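Local coordinates for YARHG domain-containing protein (Legionella pneumophila subsp. pneumophila, PDB 4G2A) that is of unknown function but may bind nutrients, and joins a strand-rich N-terminal part to a helical C-terminal region with a YARHG domain, at residues H155-V160 against L229-F234; L177-N182 against R214-D219; P19-V24 against F52-N57; K58-S63 against T129-L134. All blocks are in the same frame, centred on the assembly; numbering follows the deposited sequence.

Contact 1 (H155-V160 against L229-F234); sequences HWVRYV and LSLCLF
An antiparallel beta ladder in the strand-rich part of the protein joins His-155, Val-157 and Tyr-159 to Leu-233, Leu-231 and Leu-229 as successive hydrogen-bonded pairs, the two strands running 177° apart. Each pair carries two N-H...O bonds; Leu-233 N to His-155 O, at 2.8 Å, is nearly straight (174° at the hydrogen), whereas Tyr-159 N to Leu-229 O is stretched to 3.2 Å. Between these rungs Trp-156 and Cys-232 form a non-hydrogen-bonded pair. Cys-232 turns SG opposite its own backbone N (chi1 -171°), which lays the CB-SG bond over one face of the indole. From the centroid of the six-membered ring of Trp-156, CB of Cys-232 is 3.7 Å away and SG 3.8 Å, both close to the ring normal: a CH-pi and a sulfur-aromatic contact. That same sulfur is disulfide-bonded to Cys-188, so the indole covers one end of the bridge. Asp-150 binds NE1 of Trp-156, and Arg-158 NH1 lies over the opposite face near the rim. On the other side of the ladder Val-157 and Leu-231 point the same way, with CG1 of the valine 3.7 Å from CB of the leucine, and the three leucines pack on Tyr-216 and Trp-218. A water links Arg-158 NH1 to Ser-230 OG, 2.7 Å from NH1 in the guanidinium plane and 2.8 Å from OG.

Contact 2 (L177-N182 against R214-D219); sequences LEVIPN and RKYIWD
Tyr-216 OH, on the residue that pairs with Val-179 in an antiparallel beta ladder between strands 174-180 and 215-220, is gripped by two groups: Arg-214 NH1 donates to it over 3.0 Å from within its guanidinium plane, and Thr-185 OG1 is a second hydrogen-bond partner. The arginine is held in turn by a salt bridge from NH1 to Glu-190. Behind this polar end the backbones pair closely. Val-179 N reaches Tyr-216 O at 2.9 Å, and Tyr-216 N returns to Val-179 O at 2.9 Å, both almost straight at the hydrogen and in the carbonyl plane. The pair Leu-177 and Trp-218 is less regular, because Leu-177 N meets Trp-218 O from 36° above the carbonyl plane.

One face of the ladder is largely apolar. Leu-177 sets CD1 3.7 Å from CB of Trp-218, and Val-179 CG2 approaches the far rim of the indole at CZ3; the indole NE1 bonds to Pro-202 O. Val-179, Tyr-216 and Trp-218 pack on Leu-229, Leu-231 and Leu-233 of strand 229-235. Past the strand, Pro-181 meets the tyrosine at its edge, CG lying 3.9 Å from CE2 of Tyr-216. The other face mixes charge and hydrocarbon. Glu-178 is extended beyond CG (chi2 -179°), running alongside Ile-217. Its OE2 stays 6.1 Å from Lys-215 NZ, too far for an ion pair; OE1 makes instead a long, weak ion pair with Arg-29, and the lysine chain bends so that NZ bonds to Asp-213 O. Where the ladder ends, one water accepts from Asn-182 N at 2.8 Å and donates to Arg-214 O at 3.0 Å.

Contact 3 (P19-V24 against F52-N57); sequences PHIKMV and FKNTLN
Backbone bonds join Lys-22 to Lys-53 in both directions, as the hydrogen-bonded pair of an antiparallel hairpin formed by strands 21-33 and 43-54. Lys-53 N to Lys-22 O is the shorter, at 2.7 Å. Lys-22 N to Lys-53 O measures 2.9 Å. Past the last bridged pair, Thr-55 N bonds to His-20 O, His-20 being the centre of an inverse gamma turn. The short strand segments lie 148° apart, a twisted pair.

Apolar contacts gather on the Ile-21, Met-23 and Phe-52 side. Ile-21 sends CG2, the branch opposite its backbone N, to within 3.7 Å of Phe-52 CB. Met-23, present as selenomethionine, bends at chi3 (-97°) and brings CE 3.6 Å from CE1 of Phe-52, an oblique Met-aromatic contact. Trp-167 meets the phenyl ring, and Phe-131 packs on the phenylalanine CB. At the hairpin's open end, His-20 CB rests 3.6 Å from Leu-56 CG.

Polar side chains order the chain just past strand 43-54 and the outer face. Asn-54 OD1 accepts from Leu-56 N at 3.1 Å in an Asx turn, while its ND2 bonds to Lys-58 O and Pro-132 O. Lys-22 NZ and Lys-53 NZ stand 5.2 Å apart and share one accepting water.

The chemistry thus sets a mostly apolar face, where backbone partners satisfy the buried amide of Asn-54, against two like charges outside, whose repulsion the shared water probably softens.

Contact 4 (K58-S63 against T129-L134); sequences KEVTIS and TTFPPL. With SO4 (sulfate ion), chain B.
Lys-58 touches Pro-133 through its backbone, N lying 3.6 Å from CB of the proline, whose nitrogen has no hydrogen with which to continue the pairing. Glu-59 follows with its carboxylate swung back by chi2 (-124°), so that OE1 comes 3.5 Å from the methyl CG2 of Thr-130, in van der Waals contact with that residue. At Val-60 true pairing begins. Its O receives Phe-131 N at 2.7 Å along a straight line (179° at the hydrogen), and its N gives to Phe-131 O. CG2 of the valine also packs on the phenylalanine CB. These bonds belong to an antiparallel ladder between strands 60-68 and 123-131, lying at the surface end of the strand-rich part, with Phe-131 turned inward against Ile-21 and Phe-52. Thr-61 sits opposite Thr-130 on the outer face, and their OG1 atoms make a weak hydrogen bond of 3.4 Å. Ile-62 closes the ladder: its N donates to Thr-129 O, while its O takes Thr-129 N at 2.9 Å and, weakly, the threonine OG1. CG1 of the isoleucine approaches the phenylalanine ring obliquely, 4.0 Å from CE1 of Phe-131. Ser-63 turns its N-H outward to a sulfate ion, probably from the crystallisation liquor; N to sulfate O4 is 2.7 Å with 169° at the hydrogen, and Ser-17 OG binds the same ion.

Overall arrangement
From the N terminus, contact 3 comes first, closing the hairpin of strands 21-33 and 43-54. The chain then enters strand 60-68, whose start takes part in contact 4; residues 129-134 complete it 66 positions on. Both are finished before contact 1 opens at 155-160. Contact 2 opens and closes wholly within the span between 155-160 and 229-234, so this pair is nested, and no two of the four cross. In space they form two groups: centres of contacts 1 and 2 lie about 11 Å apart, those of 3 and 4 about 9 Å, and the centres of contacts 1 and 3 about 30 Å. Strand 21-33 runs beside 174-180 and connects the groups, while helix 236-250 follows contact 1.

Contact 1 (H155-V160 against L229-F234)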
# COMPACT_ATOMS: atom_id res chain seq x y z
N HIS A 155 -6.44 -1.54 3.01
CA HIS A 155 -5.43 -1.59 1.95
C HIS A 155 -4.13 -1.20 2.63
O HIS A 155 -4.11 -0.25 3.41
CB HIS A 155 -5.78 -0.66 0.78
CG HIS A 155 -6.48 -1.33 -0.37
ND1 HIS A 155 -7.87 -1.42 -0.41
CD2 HIS A 155 -5.98 -1.82 -1.53
CE1 HIS A 155 -8.16 -2.01 -1.57
NE2 HIS A 155 -7.06 -2.28 -2.27
N TRP A 156 -3.10 -2.01 2.47
CA TRP A 156 -1.81 -1.77 3.10
C TRP A 156 -0.74 -1.45 2.08
O TRP A 156 -0.58 -2.17 1.09
CB TRP A 156 -1.38 -2.99 3.92
CG TRP A 156 -2.17 -3.20 5.18
CD1 TRP A 156 -3.22 -4.04 5.35
CD2 TRP A 156 -1.91 -2.61 6.46
NE1 TRP A 156 -3.66 -3.99 6.65
CE2 TRP A 156 -2.88 -3.12 7.36
CE3 TRP A 156 -0.95 -1.69 6.94
CZ2 TRP A 156 -2.92 -2.74 8.71
CZ3 TRP A 156 -0.99 -1.32 8.28
CH2 TRP A 156 -1.98 -1.83 9.15
N VAL A 157 -0.00 -0.38 2.31
CA VAL A 157 1.13 0.01 1.47
C VAL A 157 2.29 0.04 2.45
O VAL A 157 2.17 0.60 3.53
CB VAL A 157 0.91 1.29 0.60
CG1 VAL A 157 0.12 2.35 1.33
CG2 VAL A 157 2.23 1.86 0.07
N ARG A 158 3.34 -0.73 2.14
CA ARG A 158 4.46 -0.88 3.05
C ARG A 158 5.78 -0.73 2.33
O ARG A 158 5.87 -0.93 1.12
CB ARG A 158 4.43 -2.26 3.76
CG ARG A 158 3.06 -2.82 4.11
CD ARG A 158 3.24 -4.19 4.69
NE ARG A 158 2.04 -5.04 4.62
CZ ARG A 158 1.11 -5.11 5.58
NH1 ARG A 158 1.21 -4.34 6.66
NH2 ARG A 158 0.10 -5.95 5.47
N TYR A 159 6.81 -0.38 3.10
CA TYR A 159 8.19 -0.22 2.65
C TYR A 159 9.11 -0.43 3.85
O TYR A 159 8.97 0.27 4.84
CB TYR A 159 8.40 1.16 2.02
CG TYR A 159 9.64 1.25 1.16
CD1 TYR A 159 10.88 1.51 1.71
CD2 TYR A 159 9.57 1.02 -0.22
CE1 TYR A 159 12.03 1.57 0.93
CE2 TYR A 159 10.70 1.10 -1.02
CZ TYR A 159 11.93 1.39 -0.44
OH TYR A 159 13.06 1.48 -1.22
N VAL A 160 10.05 -1.41 3.75
CA VAL A 160 11.00 -1.72 4.82
C VAL A 160 12.15 -0.68 4.82
O VAL A 160 12.89 -0.56 3.85
CB VAL A 160 11.53 -3.17 4.77
CG1 VAL A 160 12.58 -3.42 5.86
CG2 VAL A 160 10.39 -4.18 4.88
N LEU A 229 7.86 2.01 6.68
CA LEU A 229 6.69 2.69 6.16
C LEU A 229 5.53 1.72 6.32
O LEU A 229 5.58 0.57 5.86
CB LEU A 229 6.85 3.17 4.70
CG LEU A 229 5.55 3.53 3.99
CD1 LEU A 229 4.95 4.77 4.58
CD2 LEU A 229 5.77 3.75 2.55
N SER A 230 4.53 2.16 7.05
CA SER A 230 3.32 1.40 7.31
C SER A 230 2.16 2.35 7.13
O SER A 230 1.98 3.27 7.92
CB SER A 230 3.34 0.79 8.70
OG SER A 230 2.17 0.02 8.92
N LEU A 231 1.43 2.17 6.03
CA LEU A 231 0.29 3.03 5.73
C LEU A 231 -0.92 2.19 5.38
O LEU A 231 -0.94 1.44 4.41
CB LEU A 231 0.66 4.03 4.62
CG LEU A 231 -0.35 5.12 4.27
CD1 LEU A 231 -0.57 6.08 5.43
CD2 LEU A 231 0.11 5.90 3.05
N CYS A 232 -1.92 2.30 6.24
CA CYS A 232 -3.20 1.62 6.14
C CYS A 232 -4.26 2.61 5.59
O CYS A 232 -4.49 3.67 6.18
CB CYS A 232 -3.58 1.08 7.51
SG CYS A 232 -5.01 -0.01 7.48
N LEU A 233 -4.87 2.25 4.45
CA LEU A 233 -5.84 3.12 3.75
C LEU A 233 -7.17 2.48 3.48
O LEU A 233 -7.27 1.27 3.29
CB LEU A 233 -5.28 3.54 2.37
CG LEU A 233 -3.99 4.36 2.32
CD1 LEU A 233 -3.54 4.54 0.87
CD2 LEU A 233 -4.16 5.70 3.00
N PHE A 234 -8.20 3.33 3.39
CA PHE A 234 -9.53 2.92 2.97
C PHE A 234 -9.74 3.46 1.57
O PHE A 234 -9.49 4.63 1.34
CB PHE A 234 -10.66 3.41 3.92
CG PHE A 234 -11.07 2.46 5.01
CD1 PHE A 234 -11.59 1.20 4.70
CD2 PHE A 234 -10.99 2.83 6.35
CE1 PHE A 234 -11.96 0.32 5.71
CE2 PHE A 234 -11.37 1.95 7.36
CZ PHE A 234 -11.85 0.70 7.04
O HOH W 1 -9.41 -0.15 1.72
O HOH W 2 2.64 -2.18 7.27

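Contact 2 (L177-N182 against R214-D219)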
# COMPACT_ATOMS: atom_id res chain seq x y z
N LEU A 177 9.63 10.21 1.07
CA LEU A 177 8.67 9.15 0.79
C LEU A 177 7.34 9.72 0.33
O LEU A 177 6.80 10.64 0.95
CB LEU A 177 8.45 8.24 2.02
CG LEU A 177 9.70 7.66 2.69
CD1 LEU A 177 9.64 7.86 4.19
CD2 LEU A 177 9.88 6.20 2.33
N GLU A 178 6.80 9.16 -0.75
CA GLU A 178 5.53 9.65 -1.26
C GLU A 178 4.63 8.49 -1.68
O GLU A 178 5.02 7.68 -2.52
CB GLU A 178 5.79 10.62 -2.44
CG GLU A 178 4.60 11.47 -2.86
CD GLU A 178 4.86 12.39 -4.04
OE1 GLU A 178 5.57 11.96 -4.98
OE2 GLU A 178 4.35 13.53 -4.03
N VAL A 179 3.41 8.41 -1.07
CA VAL A 179 2.38 7.42 -1.42
C VAL A 179 1.24 8.16 -2.14
O VAL A 179 0.73 9.16 -1.64
CB VAL A 179 1.90 6.60 -0.22
CG1 VAL A 179 0.73 5.69 -0.62
CG2 VAL A 179 3.05 5.78 0.37
N ILE A 180 0.94 7.71 -3.38
CA ILE A 180 -0.04 8.32 -4.30
C ILE A 180 -1.02 7.24 -4.75
O ILE A 180 -0.79 6.59 -5.77
CB ILE A 180 0.66 9.00 -5.53
CG1 ILE A 180 1.85 9.85 -5.10
CG2 ILE A 180 -0.33 9.82 -6.40
CD1 ILE A 180 2.95 9.89 -6.11
N PRO A 181 -2.16 7.09 -4.04
CA PRO A 181 -3.11 6.03 -4.40
C PRO A 181 -3.78 6.19 -5.78
O PRO A 181 -4.16 5.19 -6.38
CB PRO A 181 -4.15 6.10 -3.28
CG PRO A 181 -3.44 6.75 -2.13
CD PRO A 181 -2.55 7.76 -2.78
N ASN A 182 -3.95 7.45 -6.25
CA ASN A 182 -4.58 7.78 -7.53
C ASN A 182 -6.09 7.46 -7.53
O ASN A 182 -6.72 7.36 -8.60
CB ASN A 182 -3.87 7.10 -8.70
CG ASN A 182 -2.55 7.75 -8.99
OD1 ASN A 182 -2.45 8.96 -9.15
ND2 ASN A 182 -1.50 6.96 -9.07
N ARG A 214 -5.22 12.92 -3.53
CA ARG A 214 -4.82 12.95 -2.12
C ARG A 214 -3.57 12.08 -1.93
O ARG A 214 -3.61 10.90 -2.23
CB ARG A 214 -5.98 12.51 -1.21
CG ARG A 214 -5.89 13.06 0.21
CD ARG A 214 -6.72 12.24 1.18
NE ARG A 214 -7.04 12.99 2.41
CZ ARG A 214 -7.02 12.46 3.63
NH1 ARG A 214 -6.69 11.19 3.81
NH2 ARG A 214 -7.35 13.20 4.68
N LYS A 215 -2.44 12.71 -1.57
CA LYS A 215 -1.10 12.11 -1.43
C LYS A 215 -0.65 12.15 0.02
O LYS A 215 -1.05 13.05 0.76
CB LYS A 215 -0.07 12.88 -2.28
CG LYS A 215 -0.27 12.77 -3.77
CD LYS A 215 0.55 13.84 -4.54
CE LYS A 215 -0.20 15.12 -4.77
NZ LYS A 215 -1.29 14.95 -5.78
N TYR A 216 0.20 11.18 0.41
CA TYR A 216 0.77 11.04 1.75
C TYR A 216 2.27 11.19 1.64
O TYR A 216 2.92 10.39 0.96
CB TYR A 216 0.36 9.69 2.36
CG TYR A 216 -1.15 9.49 2.35
CD1 TYR A 216 -1.95 10.07 3.33
CD2 TYR A 216 -1.78 8.83 1.30
CE1 TYR A 216 -3.35 9.95 3.29
CE2 TYR A 216 -3.17 8.71 1.24
CZ TYR A 216 -3.95 9.26 2.25
OH TYR A 216 -5.30 9.11 2.23
N ILE A 217 2.81 12.28 2.22
CA ILE A 217 4.22 12.65 2.08
C ILE A 217 4.97 12.73 3.41
O ILE A 217 4.47 13.26 4.41
CB ILE A 217 4.31 14.02 1.31
CG1 ILE A 217 3.75 13.91 -0.10
CG2 ILE A 217 5.73 14.58 1.23
CD1 ILE A 217 2.57 14.73 -0.30
N TRP A 218 6.20 12.21 3.38
CA TRP A 218 7.22 12.28 4.42
C TRP A 218 8.45 12.95 3.81
O TRP A 218 8.77 12.67 2.65
CB TRP A 218 7.60 10.88 4.94
CG TRP A 218 6.56 10.12 5.69
CD1 TRP A 218 6.55 9.86 7.02
CD2 TRP A 218 5.50 9.33 5.11
NE1 TRP A 218 5.49 9.03 7.34
CE2 TRP A 218 4.85 8.66 6.18
CE3 TRP A 218 5.03 9.12 3.80
CZ2 TRP A 218 3.76 7.80 5.98
CZ3 TRP A 218 3.94 8.29 3.60
CH2 TRP A 218 3.31 7.64 4.68
N ASP A 219 9.12 13.84 4.57
CA ASP A 219 10.34 14.53 4.15
C ASP A 219 11.21 14.68 5.40
O ASP A 219 11.06 15.64 6.16
CB ASP A 219 10.03 15.87 3.47
CG ASP A 219 11.21 16.55 2.80
OD1 ASP A 219 12.37 16.11 3.04
OD2 ASP A 219 10.99 17.51 2.04
O HOH W 3 -3.70 10.02 -5.06

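Contact 3 (P19-V24 against F52-N57)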
# COMPACT_ATOMS: atom_id res chain seq x y z
N PRO A 19 29.87 -2.82 5.08
CA PRO A 19 30.80 -1.91 4.41
C PRO A 19 30.83 -0.51 5.02
O PRO A 19 29.94 -0.13 5.79
CB PRO A 19 30.26 -1.87 2.99
CG PRO A 19 28.79 -1.95 3.16
CD PRO A 19 28.55 -2.80 4.40
N HIS A 20 31.83 0.27 4.63
CA HIS A 20 31.95 1.65 5.05
C HIS A 20 31.31 2.53 3.96
O HIS A 20 31.95 3.39 3.37
CB HIS A 20 33.41 1.99 5.35
CG HIS A 20 33.91 1.31 6.59
ND1 HIS A 20 34.14 2.02 7.75
CD2 HIS A 20 34.15 0.00 6.82
CE1 HIS A 20 34.53 1.13 8.65
NE2 HIS A 20 34.54 -0.10 8.14
N ILE A 21 30.02 2.23 3.67
CA ILE A 21 29.17 2.90 2.70
C ILE A 21 27.96 3.46 3.45
O ILE A 21 27.25 2.69 4.10
CB ILE A 21 28.73 1.95 1.53
CG1 ILE A 21 29.90 1.19 0.83
CG2 ILE A 21 27.77 2.66 0.54
CD1 ILE A 21 30.80 2.00 -0.06
N LYS A 22 27.72 4.78 3.35
CA LYS A 22 26.58 5.40 4.03
C LYS A 22 25.51 5.78 3.02
O LYS A 22 25.81 6.16 1.89
CB LYS A 22 26.98 6.59 4.93
CG LYS A 22 27.61 7.79 4.26
CD LYS A 22 28.00 8.85 5.31
CE LYS A 22 28.49 10.13 4.67
NZ LYS A 22 29.01 11.11 5.67
N MSE A 23 24.25 5.61 3.42
CA MSE A 23 23.08 5.96 2.61
C MSE A 23 22.77 7.40 2.94
O MSE A 23 22.51 7.70 4.10
CB MSE A 23 21.93 5.01 2.92
CG MSE A 23 20.93 4.92 1.81
SE MSE A 23 19.38 3.95 2.41
CE MSE A 23 19.78 2.23 1.74
N VAL A 24 22.94 8.33 1.99
CA VAL A 24 22.82 9.74 2.32
C VAL A 24 21.46 10.34 1.93
O VAL A 24 21.07 11.35 2.52
CB VAL A 24 24.01 10.58 1.78
CG1 VAL A 24 25.29 10.27 2.55
CG2 VAL A 24 24.22 10.37 0.30
N PHE A 52 24.38 6.73 -2.23
CA PHE A 52 25.32 6.08 -1.32
C PHE A 52 26.65 6.75 -1.39
O PHE A 52 27.07 7.13 -2.49
CB PHE A 52 25.49 4.60 -1.68
CG PHE A 52 24.27 3.74 -1.47
CD1 PHE A 52 24.01 3.16 -0.24
CD2 PHE A 52 23.39 3.49 -2.52
CE1 PHE A 52 22.89 2.36 -0.06
CE2 PHE A 52 22.27 2.69 -2.34
CZ PHE A 52 22.03 2.11 -1.12
N LYS A 53 27.36 6.88 -0.26
CA LYS A 53 28.69 7.47 -0.28
C LYS A 53 29.75 6.52 0.33
O LYS A 53 29.58 6.01 1.45
CB LYS A 53 28.74 8.84 0.43
CG LYS A 53 30.05 9.58 0.10
CD LYS A 53 30.24 10.89 0.84
CE LYS A 53 31.68 11.38 0.81
NZ LYS A 53 32.51 10.77 1.90
N ASN A 54 30.85 6.32 -0.41
CA ASN A 54 32.01 5.59 0.06
C ASN A 54 32.77 6.52 1.01
O ASN A 54 33.22 7.59 0.59
CB ASN A 54 32.89 5.15 -1.12
CG ASN A 54 34.14 4.40 -0.69
OD1 ASN A 54 34.26 3.93 0.43
ND2 ASN A 54 35.09 4.24 -1.59
N THR A 55 32.86 6.17 2.30
CA THR A 55 33.51 7.05 3.28
C THR A 55 35.01 6.77 3.39
O THR A 55 35.71 7.50 4.10
CB THR A 55 32.82 6.96 4.64
OG1 THR A 55 33.05 5.67 5.19
CG2 THR A 55 31.35 7.29 4.57
N LEU A 56 35.51 5.74 2.67
CA LEU A 56 36.93 5.35 2.63
C LEU A 56 37.65 6.00 1.47
O LEU A 56 37.11 6.06 0.37
CB LEU A 56 37.07 3.83 2.52
CG LEU A 56 36.46 2.97 3.61
CD1 LEU A 56 36.70 1.49 3.32
CD2 LEU A 56 37.04 3.32 4.99
N ASN A 57 38.90 6.41 1.66
CA ASN A 57 39.62 7.01 0.55
C ASN A 57 40.33 5.91 -0.26
O ASN A 57 41.53 5.96 -0.53
CB ASN A 57 40.56 8.12 1.04
CG ASN A 57 41.27 8.88 -0.08
OD1 ASN A 57 40.69 9.23 -1.12
ND2 ASN A 57 42.57 9.07 0.09
O HOH W 4 31.87 10.95 4.68

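Contact 4 (K58-S63 against T129-L134)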
# COMPACT_ATOMS: atom_id res chain seq x y z
N LYS A 58 39.54 4.90 -0.68
CA LYS A 58 40.01 3.78 -1.50
C LYS A 58 38.82 3.17 -2.27
O LYS A 58 37.67 3.35 -1.87
CB LYS A 58 40.75 2.70 -0.66
CG LYS A 58 39.90 1.92 0.36
CD LYS A 58 40.53 0.57 0.68
CE LYS A 58 39.97 -0.10 1.91
NZ LYS A 58 40.65 -1.41 2.21
N GLU A 59 39.10 2.48 -3.39
CA GLU A 59 38.11 1.82 -4.22
C GLU A 59 37.52 0.60 -3.47
O GLU A 59 38.27 -0.20 -2.90
CB GLU A 59 38.74 1.39 -5.56
CG GLU A 59 37.74 1.03 -6.63
CD GLU A 59 37.92 -0.36 -7.19
OE1 GLU A 59 37.34 -1.32 -6.62
OE2 GLU A 59 38.65 -0.50 -8.21
N VAL A 60 36.18 0.49 -3.44
CA VAL A 60 35.52 -0.62 -2.77
C VAL A 60 34.50 -1.23 -3.71
O VAL A 60 33.82 -0.50 -4.44
CB VAL A 60 34.90 -0.26 -1.39
CG1 VAL A 60 35.96 0.02 -0.33
CG2 VAL A 60 33.93 0.90 -1.48
N THR A 61 34.44 -2.56 -3.73
CA THR A 61 33.49 -3.33 -4.52
C THR A 61 32.63 -4.11 -3.55
O THR A 61 33.15 -4.88 -2.74
CB THR A 61 34.19 -4.23 -5.57
OG1 THR A 61 35.01 -3.41 -6.41
CG2 THR A 61 33.21 -5.02 -6.43
N ILE A 62 31.32 -3.86 -3.57
CA ILE A 62 30.38 -4.51 -2.67
C ILE A 62 29.21 -5.10 -3.47
O ILE A 62 28.87 -4.65 -4.56
CB ILE A 62 29.86 -3.59 -1.51
CG1 ILE A 62 28.84 -2.53 -1.98
CG2 ILE A 62 30.99 -2.97 -0.68
CD1 ILE A 62 27.69 -2.31 -1.01
N SER A 63 28.60 -6.12 -2.89
CA SER A 63 27.42 -6.75 -3.43
C SER A 63 26.20 -6.18 -2.66
O SER A 63 26.21 -6.10 -1.42
CB SER A 63 27.53 -8.27 -3.31
OG SER A 63 26.51 -8.93 -4.04
N THR A 129 28.39 -3.31 -7.03
CA THR A 129 28.55 -1.85 -7.04
C THR A 129 30.00 -1.53 -6.69
O THR A 129 30.48 -1.93 -5.63
CB THR A 129 27.54 -1.14 -6.12
OG1 THR A 129 27.91 -1.37 -4.76
CG2 THR A 129 26.11 -1.56 -6.33
N THR A 130 30.71 -0.84 -7.59
CA THR A 130 32.08 -0.42 -7.37
C THR A 130 32.07 1.06 -7.05
O THR A 130 31.46 1.87 -7.76
CB THR A 130 33.01 -0.78 -8.56
OG1 THR A 130 32.96 -2.20 -8.77
CG2 THR A 130 34.46 -0.39 -8.31
N PHE A 131 32.72 1.41 -5.95
CA PHE A 131 32.84 2.78 -5.54
C PHE A 131 34.30 3.22 -5.61
O PHE A 131 35.10 2.75 -4.79
CB PHE A 131 32.34 3.01 -4.10
CG PHE A 131 30.89 2.77 -3.77
CD1 PHE A 131 30.37 1.48 -3.70
CD2 PHE A 131 30.07 3.83 -3.38
CE1 PHE A 131 29.05 1.27 -3.33
CE2 PHE A 131 28.76 3.61 -2.99
CZ PHE A 131 28.24 2.33 -2.99
N PRO A 132 34.64 4.18 -6.52
CA PRO A 132 35.98 4.79 -6.51
C PRO A 132 36.28 5.47 -5.14
O PRO A 132 35.36 5.64 -4.34
CB PRO A 132 35.89 5.86 -7.63
CG PRO A 132 34.76 5.43 -8.48
CD PRO A 132 33.78 4.82 -7.54
N PRO A 133 37.54 5.91 -4.85
CA PRO A 133 37.80 6.56 -3.54
C PRO A 133 36.91 7.78 -3.25
O PRO A 133 36.80 8.69 -4.08
CB PRO A 133 39.28 6.97 -3.64
CG PRO A 133 39.86 6.02 -4.61
CD PRO A 133 38.78 5.78 -5.63
N LEU A 134 36.26 7.77 -2.07
CA LEU A 134 35.35 8.79 -1.51
C LEU A 134 34.14 9.16 -2.43
O LEU A 134 33.49 10.20 -2.21
CB LEU A 134 36.14 10.06 -1.11
CG LEU A 134 37.08 9.92 0.10
CD1 LEU A 134 37.92 11.16 0.29
CD2 LEU A 134 36.29 9.57 1.39
S SO4 B . 30.47 -8.20 -0.53
O1 SO4 B . 29.94 -9.56 -0.48
O2 SO4 B . 31.25 -7.90 0.68
O3 SO4 B . 31.33 -8.04 -1.71
O4 SO4 B . 29.35 -7.27 -0.60